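Local coordinates for BDI_3064 protein (PDB 5Z06) that hydrolyses linear beta-1,2-glucan and beta-1,2-glucooligosaccharides of four or more units, releasing sophorose from the non-reducing end as a monomeric exo-acting enzyme, at residues 427-436 and 472-481; 535-543 and 666-674. One frame throughout, in Å; residues are numbered along the deposited sequence.

Contact 1: 427-436 and 472-481; sequences WKNVEWSWYK and LAIMGPKYGI
W432 and Y479 meet the opposite segments through the same first torsion, CG anti to the carbonyl carbon and beside the backbone N (chi1 -56° and -63°). In W432 this lays the indole on the last turn of helix 467-475: A473 CA stands 3.6 Å from the centroid of the five-membered ring, a CH-pi contact over the face. V430 CG1 fills the opposite face, 3.4 Å above the ring plane, so the indole is sandwiched. Over the same face as A473, L472 CB comes within 3.7 Å of W432 CZ2. Y479 lays one ring face against the E431 chain, which runs alongside it in the same direction; E431 CG lies 3.7 Å from the Y479 ring centroid and almost on the normal, again CH-pi. The other face of that ring carries K478 CG, offset toward the rim, and K428 O lies near the ring plane, 3.2 Å from Y479 CD2. The E431 carboxylate is engaged by H365, while Y479 OH shares a water with N429 OD1. The backbones join where S433 N donates to Y479 O (3.1 Å, N-H...O angle 142°) in the carbonyl plane, and S433 OG adds a weak second bond. At the helical end, W427 CH2 touches L472 CD2 at 3.6 Å, with P477 CD against the pyrrole part and W427 NE1 bonded to D692 of helix 691-702. The contact is thus helix-end packing: the C-terminal ends of helices 414-428 and 467-475, with the loops that leave them, joined in the helical domain, consistent with the (alpha/alpha)6 toroid of the six-hairpin glycosidases.

Contact 2: 535-543 and 666-674; sequences FFIHYSYLG and LNQAPVTVM
A proline-kinked helix of the catalytic domain, consistent with the (alpha/alpha)6 toroid of six-hairpin glycosidases, packs here on a buried loop: P670, V673 and M674 of helix 665-680 meet Y539 and L542 of 535-543. The kink shows in the backbone, where the N atoms of P670 and V671 lack the regular bond to the preceding turn, before V673 N and M674 N resume bonding to A669 O and P670 O. Y539 reaches the first turn with its hydroxyl end, crossing L666 at about a right angle; OH sits 3.3 Å from L666 CB. One side of the ring touches the helix through CE1, 4.0 Å from P670 CG, and the other through CE2, at the same distance from L666 CD2. F535 CD1 lies above one face of the tyrosine ring, offset toward the rim, and probably helps to hold the ring's orientation. A water 2.6 Å from Y539 OH also donates to N667 OD1, while N667 ND2 bonds to D650; the amide is therefore gripped at both ends. A phenylalanine in place of Y539 would probably keep the ring packing but leave the bridging water without its hydroxyl mate and N667 OD1 less firmly held. Further along, L542 rests CD2 against both V673 and M674, 3.8 Å from V673 CG1 and 3.5 Å from M674 CG, and its chain crosses the methionine at about a right angle. M674 is folded back at chi2 (-66°) and chi3 (-109°), which carries its methyl against the loop backbone: CE ends 3.7 Å from I537 O and 3.4 Å from Y541 O, a carbonyl that also accepts from W684 NE1.

Contact 1 closes along the chain before contact 2 opens, and the two do not touch: their centres are 23 Å apart and their nearest atoms about 8 Å. Contact 1 lies 31 Å from the centre of the chain and is partly buried, whereas contact 2 lies 14 Å from it and is buried. Helix 392-408 connects them, taking W427 and V430 of contact 1 on L403 and F399 and donating from Q400 to Y539 O of contact 2. S540 also bonds to E465 and I468, near the start of the helix that ends in contact 1. A glycerol, probably from the crystallisation liquor, lies about 3 Å from the L666 side chain and may mark a pocket there.

Contact 1: 427-436 and 472-481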
loop_
_atom_site.group_PDB
_atom_site.type_symbol
_atom_site.label_atom_id
_atom_site.label_comp_id
_atom_site.label_asym_id
_atom_site.label_seq_id
_atom_site.Cartn_x
_atom_site.Cartn_y
_atom_site.Cartn_z
ATOM N N TRP A 427 24.400 2.734 13.816
ATOM C CA TRP A 427 23.674 3.245 14.976
ATOM C C TRP A 427 24.434 4.343 15.754
ATOM O O TRP A 427 23.882 5.408 16.013
ATOM C CB TRP A 427 23.332 2.088 15.897
ATOM C CG TRP A 427 22.969 2.414 17.298
ATOM C CD1 TRP A 427 23.606 1.967 18.408
ATOM C CD2 TRP A 427 21.866 3.207 17.754
ATOM N NE1 TRP A 427 22.962 2.408 19.527
ATOM C CE2 TRP A 427 21.897 3.184 19.160
ATOM C CE3 TRP A 427 20.861 3.920 17.118
ATOM C CZ2 TRP A 427 20.966 3.864 19.944
ATOM C CZ3 TRP A 427 19.930 4.593 17.894
ATOM C CH2 TRP A 427 19.993 4.569 19.290
ATOM N N LYS A 428 25.679 4.068 16.115
ATOM C CA LYS A 428 26.489 5.043 16.852
ATOM C C LYS A 428 26.642 6.340 16.099
ATOM O O LYS A 428 26.732 7.404 16.715
ATOM C CB LYS A 428 27.887 4.502 17.155
ATOM C CG LYS A 428 27.933 3.559 18.341
ATOM C CD LYS A 428 29.124 2.605 18.273
ATOM C CE LYS A 428 29.272 1.808 19.564
ATOM N NZ LYS A 428 30.107 0.604 19.305
ATOM N N ASN A 429 26.690 6.247 14.772
ATOM C CA ASN A 429 26.941 7.423 13.953
ATOM C C ASN A 429 25.729 8.219 13.548
ATOM O O ASN A 429 25.897 9.232 12.886
ATOM C CB ASN A 429 27.817 7.057 12.744
ATOM C CG ASN A 429 29.209 6.676 13.172
ATOM O OD1 ASN A 429 29.770 7.301 14.067
ATOM N ND2 ASN A 429 29.752 5.639 12.580
ATOM N N VAL A 430 24.531 7.824 13.966
ATOM C CA VAL A 430 23.369 8.681 13.739
ATOM C C VAL A 430 23.514 9.874 14.680
ATOM O O VAL A 430 23.376 9.745 15.909
ATOM C CB VAL A 430 22.013 8.001 14.010
ATOM C CG1 VAL A 430 20.887 8.987 13.729
ATOM C CG2 VAL A 430 21.835 6.766 13.159
ATOM N N GLU A 431 23.788 11.036 14.110
ATOM C CA GLU A 431 23.960 12.242 14.930
ATOM C C GLU A 431 22.605 12.839 15.310
ATOM O O GLU A 431 22.190 13.874 14.776
ATOM C CB GLU A 431 24.822 13.268 14.209
ATOM C CG GLU A 431 26.179 12.751 13.792
ATOM C CD GLU A 431 26.825 13.618 12.730
ATOM O OE1 GLU A 431 26.699 14.864 12.830
ATOM O OE2 GLU A 431 27.449 13.050 11.804
ATOM N N TRP A 432 21.926 12.184 16.249
ATOM C CA TRP A 432 20.609 12.639 16.722
ATOM C C TRP A 432 20.650 14.106 17.164
ATOM O O TRP A 432 19.767 14.887 16.822
ATOM C CB TRP A 432 20.085 11.768 17.877
ATOM C CG TRP A 432 20.009 10.309 17.540
ATOM C CD1 TRP A 432 20.897 9.358 17.890
ATOM C CD2 TRP A 432 18.990 9.650 16.786
ATOM N NE1 TRP A 432 20.503 8.137 17.416
ATOM C CE2 TRP A 432 19.336 8.293 16.720
ATOM C CE3 TRP A 432 17.826 10.076 16.154
ATOM C CZ2 TRP A 432 18.574 7.368 16.028
ATOM C CZ3 TRP A 432 17.065 9.149 15.489
ATOM C CH2 TRP A 432 17.454 7.810 15.423
ATOM N N SER A 433 21.692 14.465 17.908
ATOM C CA SER A 433 21.875 15.815 18.442
ATOM C C SER A 433 21.902 16.866 17.367
ATOM O O SER A 433 21.421 17.962 17.588
ATOM C CB SER A 433 23.153 15.903 19.280
ATOM O OG SER A 433 24.251 15.364 18.579
ATOM N N TRP A 434 22.465 16.533 16.208
ATOM C CA TRP A 434 22.454 17.405 15.067
ATOM C C TRP A 434 21.046 17.861 14.730
ATOM O O TRP A 434 20.834 19.020 14.406
ATOM C CB TRP A 434 23.033 16.724 13.830
ATOM C CG TRP A 434 22.931 17.598 12.643
ATOM C CD1 TRP A 434 21.970 17.547 11.675
ATOM C CD2 TRP A 434 23.759 18.726 12.332
ATOM N NE1 TRP A 434 22.164 18.550 10.764
ATOM C CE2 TRP A 434 23.263 19.285 11.131
ATOM C CE3 TRP A 434 24.890 19.298 12.929
ATOM C CZ2 TRP A 434 23.861 20.394 10.512
ATOM C CZ3 TRP A 434 25.487 20.390 12.312
ATOM C CH2 TRP A 434 24.962 20.936 11.125
ATOM N N TYR A 435 20.085 16.946 14.824
ATOM C CA TYR A 435 18.702 17.255 14.456
ATOM C C TYR A 435 17.937 18.127 15.465
ATOM O O TYR A 435 16.752 18.410 15.277
ATOM C CB TYR A 435 17.959 15.959 14.100
ATOM C CG TYR A 435 18.411 15.486 12.767
ATOM C CD1 TYR A 435 19.609 14.797 12.620
ATOM C CD2 TYR A 435 17.685 15.789 11.622
ATOM C CE1 TYR A 435 20.048 14.400 11.365
ATOM C CE2 TYR A 435 18.124 15.390 10.361
ATOM C CZ TYR A 435 19.303 14.706 10.245
ATOM O OH TYR A 435 19.721 14.319 9.008
ATOM N N LYS A 436 18.608 18.535 16.536
ATOM C CA LYS A 436 18.135 19.620 17.381
ATOM C C LYS A 436 18.126 20.970 16.674
ATOM O O LYS A 436 17.351 21.842 17.057
ATOM C CB LYS A 436 18.985 19.726 18.645
ATOM C CG LYS A 436 18.757 18.591 19.631
ATOM C CD LYS A 436 19.709 18.639 20.806
ATOM C CE LYS A 436 19.476 19.883 21.639
ATOM N NZ LYS A 436 20.407 19.917 22.784
ATOM N N LEU A 472 15.121 7.005 20.555
ATOM C CA LEU A 472 16.393 6.599 19.982
ATOM C C LEU A 472 17.408 7.700 20.055
ATOM O O LEU A 472 18.575 7.428 20.327
ATOM C CB LEU A 472 16.244 6.060 18.568
ATOM C CG LEU A 472 15.567 4.683 18.556
ATOM C CD1 LEU A 472 15.148 4.298 17.140
ATOM C CD2 LEU A 472 16.485 3.606 19.097
ATOM N N ALA A 473 16.961 8.936 19.857
ATOM C CA ALA A 473 17.823 10.090 20.019
ATOM C C ALA A 473 18.475 10.120 21.387
ATOM O O ALA A 473 19.639 10.404 21.485
ATOM C CB ALA A 473 17.066 11.382 19.762
ATOM N N ILE A 474 17.703 9.807 22.417
ATOM C CA ILE A 474 18.148 9.771 23.800
ATOM C C ILE A 474 18.988 8.505 24.106
ATOM O O ILE A 474 19.830 8.494 25.020
ATOM C CB ILE A 474 16.892 9.848 24.717
ATOM C CG1 ILE A 474 16.193 11.209 24.549
ATOM C CG2 ILE A 474 17.226 9.640 26.198
ATOM C CD1 ILE A 474 14.762 11.241 25.053
ATOM N N MET A 475 18.744 7.433 23.367
ATOM C CA MET A 475 19.505 6.185 23.545
ATOM C C MET A 475 20.801 6.199 22.795
ATOM O O MET A 475 21.678 5.396 23.084
ATOM C CB MET A 475 18.688 5.002 23.055
ATOM C CG MET A 475 17.395 4.801 23.828
ATOM S SD MET A 475 16.185 3.906 22.834
ATOM C CE MET A 475 14.893 3.729 24.067
ATOM N N GLY A 476 20.919 7.077 21.802
ATOM C CA GLY A 476 22.131 7.194 20.998
ATOM C C GLY A 476 23.325 7.320 21.925
ATOM O O GLY A 476 23.343 8.215 22.759
ATOM N N PRO A 477 24.304 6.406 21.812
ATOM C CA PRO A 477 25.385 6.382 22.787
ATOM C C PRO A 477 26.426 7.475 22.572
ATOM O O PRO A 477 27.061 7.906 23.526
ATOM C CB PRO A 477 26.000 4.998 22.572
ATOM C CG PRO A 477 25.804 4.763 21.112
ATOM C CD PRO A 477 24.428 5.302 20.838
ATOM N N LYS A 478 26.620 7.904 21.336
ATOM C CA LYS A 478 27.616 8.919 21.034
ATOM C C LYS A 478 26.989 10.313 20.851
ATOM O O LYS A 478 27.498 11.302 21.358
ATOM C CB LYS A 478 28.386 8.521 19.783
ATOM C CG LYS A 478 29.508 9.474 19.449
ATOM C CD LYS A 478 30.416 8.890 18.390
ATOM C CE LYS A 478 31.576 9.838 18.166
ATOM N NZ LYS A 478 32.396 9.284 17.072
ATOM N N TYR A 479 25.905 10.390 20.098
ATOM C CA TYR A 479 25.321 11.671 19.716
ATOM C C TYR A 479 23.943 11.803 20.305
ATOM O O TYR A 479 23.064 12.378 19.682
ATOM C CB TYR A 479 25.254 11.778 18.212
ATOM C CG TYR A 479 26.600 11.751 17.537
ATOM C CD1 TYR A 479 27.451 12.853 17.617
ATOM C CD2 TYR A 479 27.012 10.639 16.798
ATOM C CE1 TYR A 479 28.680 12.847 16.989
ATOM C CE2 TYR A 479 28.236 10.613 16.159
ATOM C CZ TYR A 479 29.070 11.719 16.261
ATOM O OH TYR A 479 30.289 11.720 15.638
ATOM N N GLY A 480 23.778 11.277 21.518
ATOM C CA GLY A 480 22.531 11.296 22.198
ATOM C C GLY A 480 22.143 12.705 22.542
ATOM O O GLY A 480 22.971 13.616 22.564
ATOM N N ILE A 481 20.856 12.870 22.770
ATOM C CA ILE A 481 20.313 14.101 23.278
ATOM C C ILE A 481 19.909 13.811 24.714
ATOM O O ILE A 481 19.791 12.653 25.148
ATOM C CB ILE A 481 19.127 14.614 22.435
ATOM C CG1 ILE A 481 17.906 13.693 22.548
ATOM C CG2 ILE A 481 19.555 14.795 20.987
ATOM C CD1 ILE A 481 16.725 14.192 21.731
HETATM O O HOH W 1 25.279 7.842 18.709
HETATM O O HOH W 2 30.226 10.192 13.128
#

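Contact 2: 535-543 and 666-674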
loop_
_atom_site.group_PDB
_atom_site.type_symbol
_atom_site.label_atom_id
_atom_site.label_comp_id
_atom_site.label_asym_id
_atom_site.label_seq_id
_atom_site.Cartn_x
_atom_site.Cartn_y
_atom_site.Cartn_z
ATOM N N PHE A 535 -2.100 4.349 13.492
ATOM C CA PHE A 535 -0.702 3.936 13.314
ATOM C C PHE A 535 0.243 4.586 14.318
ATOM O O PHE A 535 1.361 4.109 14.512
ATOM C CB PHE A 535 -0.214 4.159 11.884
ATOM C CG PHE A 535 0.202 5.565 11.576
ATOM C CD1 PHE A 535 1.507 5.977 11.814
ATOM C CD2 PHE A 535 -0.682 6.469 11.010
ATOM C CE1 PHE A 535 1.931 7.261 11.505
ATOM C CE2 PHE A 535 -0.274 7.767 10.708
ATOM C CZ PHE A 535 1.034 8.160 10.945
ATOM N N PHE A 536 -0.215 5.661 14.955
ATOM C CA PHE A 536 0.495 6.257 16.071
ATOM C C PHE A 536 0.837 5.263 17.192
ATOM O O PHE A 536 1.914 5.370 17.794
ATOM C CB PHE A 536 -0.303 7.439 16.627
ATOM C CG PHE A 536 -0.288 8.674 15.761
ATOM C CD1 PHE A 536 0.224 8.687 14.456
ATOM C CD2 PHE A 536 -0.825 9.840 16.262
ATOM C CE1 PHE A 536 0.211 9.846 13.711
ATOM C CE2 PHE A 536 -0.830 11.001 15.519
ATOM C CZ PHE A 536 -0.301 11.003 14.241
ATOM N N ILE A 537 -0.048 4.305 17.462
ATOM C CA ILE A 537 0.248 3.277 18.462
ATOM C C ILE A 537 1.008 2.044 17.933
ATOM O O ILE A 537 1.203 1.069 18.646
ATOM C CB ILE A 537 -1.014 2.856 19.246
ATOM C CG1 ILE A 537 -2.020 2.109 18.354
ATOM C CG2 ILE A 537 -1.643 4.081 19.872
ATOM C CD1 ILE A 537 -2.993 1.283 19.132
ATOM N N HIS A 538 1.450 2.107 16.685
ATOM C CA HIS A 538 2.126 1.006 16.040
ATOM C C HIS A 538 3.603 1.309 15.892
ATOM O O HIS A 538 4.422 0.656 16.527
ATOM C CB HIS A 538 1.514 0.726 14.663
ATOM C CG HIS A 538 0.080 0.329 14.729
ATOM N ND1 HIS A 538 -0.780 0.476 13.661
ATOM C CD2 HIS A 538 -0.654 -0.190 15.743
ATOM C CE1 HIS A 538 -1.994 0.100 14.028
ATOM N NE2 HIS A 538 -1.941 -0.326 15.280
ATOM N N TYR A 539 3.922 2.330 15.096
ATOM C CA TYR A 539 5.271 2.490 14.556
ATOM C C TYR A 539 6.338 2.628 15.623
ATOM O O TYR A 539 7.359 1.967 15.544
ATOM C CB TYR A 539 5.352 3.687 13.639
ATOM C CG TYR A 539 4.537 3.621 12.370
ATOM C CD1 TYR A 539 3.843 2.489 11.987
ATOM C CD2 TYR A 539 4.535 4.706 11.508
ATOM C CE1 TYR A 539 3.131 2.465 10.804
ATOM C CE2 TYR A 539 3.841 4.686 10.320
ATOM C CZ TYR A 539 3.123 3.572 9.979
ATOM O OH TYR A 539 2.433 3.574 8.789
ATOM N N SER A 540 6.089 3.471 16.618
ATOM C CA SER A 540 7.039 3.656 17.722
ATOM C C SER A 540 7.019 2.522 18.737
ATOM O O SER A 540 7.766 2.574 19.728
ATOM C CB SER A 540 6.799 4.992 18.460
ATOM O OG SER A 540 7.331 6.063 17.725
ATOM N N TYR A 541 6.156 1.535 18.519
ATOM C CA TYR A 541 5.895 0.481 19.475
ATOM C C TYR A 541 6.056 -0.900 18.868
ATOM O O TYR A 541 5.526 -1.894 19.392
ATOM C CB TYR A 541 4.504 0.686 20.108
ATOM C CG TYR A 541 4.411 2.107 20.587
ATOM C CD1 TYR A 541 5.104 2.522 21.734
ATOM C CD2 TYR A 541 3.735 3.066 19.852
ATOM C CE1 TYR A 541 5.091 3.834 22.138
ATOM C CE2 TYR A 541 3.717 4.383 20.263
ATOM C CZ TYR A 541 4.401 4.755 21.406
ATOM O OH TYR A 541 4.378 6.069 21.786
ATOM N N LEU A 542 6.804 -0.970 17.777
ATOM C CA LEU A 542 7.157 -2.257 17.190
ATOM C C LEU A 542 8.243 -2.904 18.004
ATOM O O LEU A 542 8.247 -4.122 18.191
ATOM C CB LEU A 542 7.632 -2.084 15.751
ATOM C CG LEU A 542 6.566 -1.464 14.861
ATOM C CD1 LEU A 542 7.085 -1.361 13.452
ATOM C CD2 LEU A 542 5.271 -2.255 14.862
ATOM N N GLY A 543 9.173 -2.060 18.449
ATOM C CA GLY A 543 10.370 -2.478 19.190
ATOM C C GLY A 543 10.265 -1.988 20.611
ATOM O O GLY A 543 10.319 -2.765 21.535
ATOM N N LEU A 666 4.843 0.813 4.612
ATOM C CA LEU A 666 4.557 1.226 5.974
ATOM C C LEU A 666 3.526 0.360 6.671
ATOM O O LEU A 666 3.542 0.279 7.900
ATOM C CB LEU A 666 4.024 2.665 6.007
ATOM C CG LEU A 666 4.982 3.825 5.831
ATOM C CD1 LEU A 666 4.132 5.070 5.748
ATOM C CD2 LEU A 666 5.936 3.910 7.009
ATOM N N ASN A 667 2.603 -0.233 5.921
ATOM C CA ASN A 667 1.403 -0.810 6.525
ATOM C C ASN A 667 1.429 -2.318 6.689
ATOM O O ASN A 667 0.677 -2.864 7.498
ATOM C CB ASN A 667 0.174 -0.381 5.726
ATOM C CG ASN A 667 -0.092 1.117 5.840
ATOM O OD1 ASN A 667 0.421 1.752 6.735
ATOM N ND2 ASN A 667 -0.901 1.675 4.950
ATOM N N GLN A 668 2.281 -3.003 5.957
ATOM C CA GLN A 668 2.215 -4.475 6.005
ATOM C C GLN A 668 3.040 -4.991 7.156
ATOM O O GLN A 668 2.600 -5.872 7.880
ATOM C CB GLN A 668 2.662 -5.115 4.685
ATOM C CG GLN A 668 1.868 -4.771 3.430
ATOM C CD GLN A 668 0.372 -4.900 3.598
ATOM O OE1 GLN A 668 -0.254 -3.993 4.128
ATOM N NE2 GLN A 668 -0.205 -6.043 3.180
ATOM N N ALA A 669 4.244 -4.465 7.329
ATOM C CA ALA A 669 5.153 -5.017 8.345
ATOM C C ALA A 669 4.595 -4.869 9.762
ATOM O O ALA A 669 4.716 -5.805 10.580
ATOM C CB ALA A 669 6.534 -4.394 8.257
ATOM N N PRO A 670 3.965 -3.709 10.072
ATOM C CA PRO A 670 3.416 -3.614 11.415
ATOM C C PRO A 670 2.478 -4.732 11.751
ATOM O O PRO A 670 2.391 -5.121 12.911
ATOM C CB PRO A 670 2.684 -2.276 11.395
ATOM C CG PRO A 670 3.625 -1.453 10.592
ATOM C CD PRO A 670 4.002 -2.381 9.446
ATOM N N VAL A 671 1.805 -5.269 10.748
ATOM C CA VAL A 671 0.868 -6.351 10.997
ATOM C C VAL A 671 1.651 -7.594 11.441
ATOM O O VAL A 671 1.370 -8.181 12.493
ATOM C CB VAL A 671 0.015 -6.640 9.760
ATOM C CG1 VAL A 671 -0.904 -7.849 10.010
ATOM C CG2 VAL A 671 -0.779 -5.385 9.388
ATOM N N THR A 672 2.651 -7.962 10.660
ATOM C CA THR A 672 3.493 -9.108 11.027
ATOM C C THR A 672 4.093 -8.900 12.407
ATOM O O THR A 672 4.028 -9.770 13.256
ATOM C CB THR A 672 4.609 -9.296 10.010
ATOM O OG1 THR A 672 4.025 -9.483 8.715
ATOM C CG2 THR A 672 5.512 -10.520 10.355
ATOM N N VAL A 673 4.638 -7.711 12.626
ATOM C CA VAL A 673 5.446 -7.443 13.790
ATOM C C VAL A 673 4.597 -7.402 15.035
ATOM O O VAL A 673 4.951 -8.004 16.040
ATOM C CB VAL A 673 6.190 -6.110 13.642
ATOM C CG1 VAL A 673 6.803 -5.683 14.977
ATOM C CG2 VAL A 673 7.268 -6.243 12.587
ATOM N N MET A 674 3.478 -6.678 14.973
ATOM C CA MET A 674 2.619 -6.553 16.154
ATOM C C MET A 674 1.849 -7.827 16.404
ATOM O O MET A 674 1.590 -8.173 17.547
ATOM C CB MET A 674 1.693 -5.350 16.027
ATOM C CG MET A 674 2.491 -4.064 15.999
ATOM S SD MET A 674 3.316 -3.807 17.576
ATOM C CE MET A 674 2.371 -2.439 18.214
HETATM O O HOH W 3 0.312 2.061 9.210
#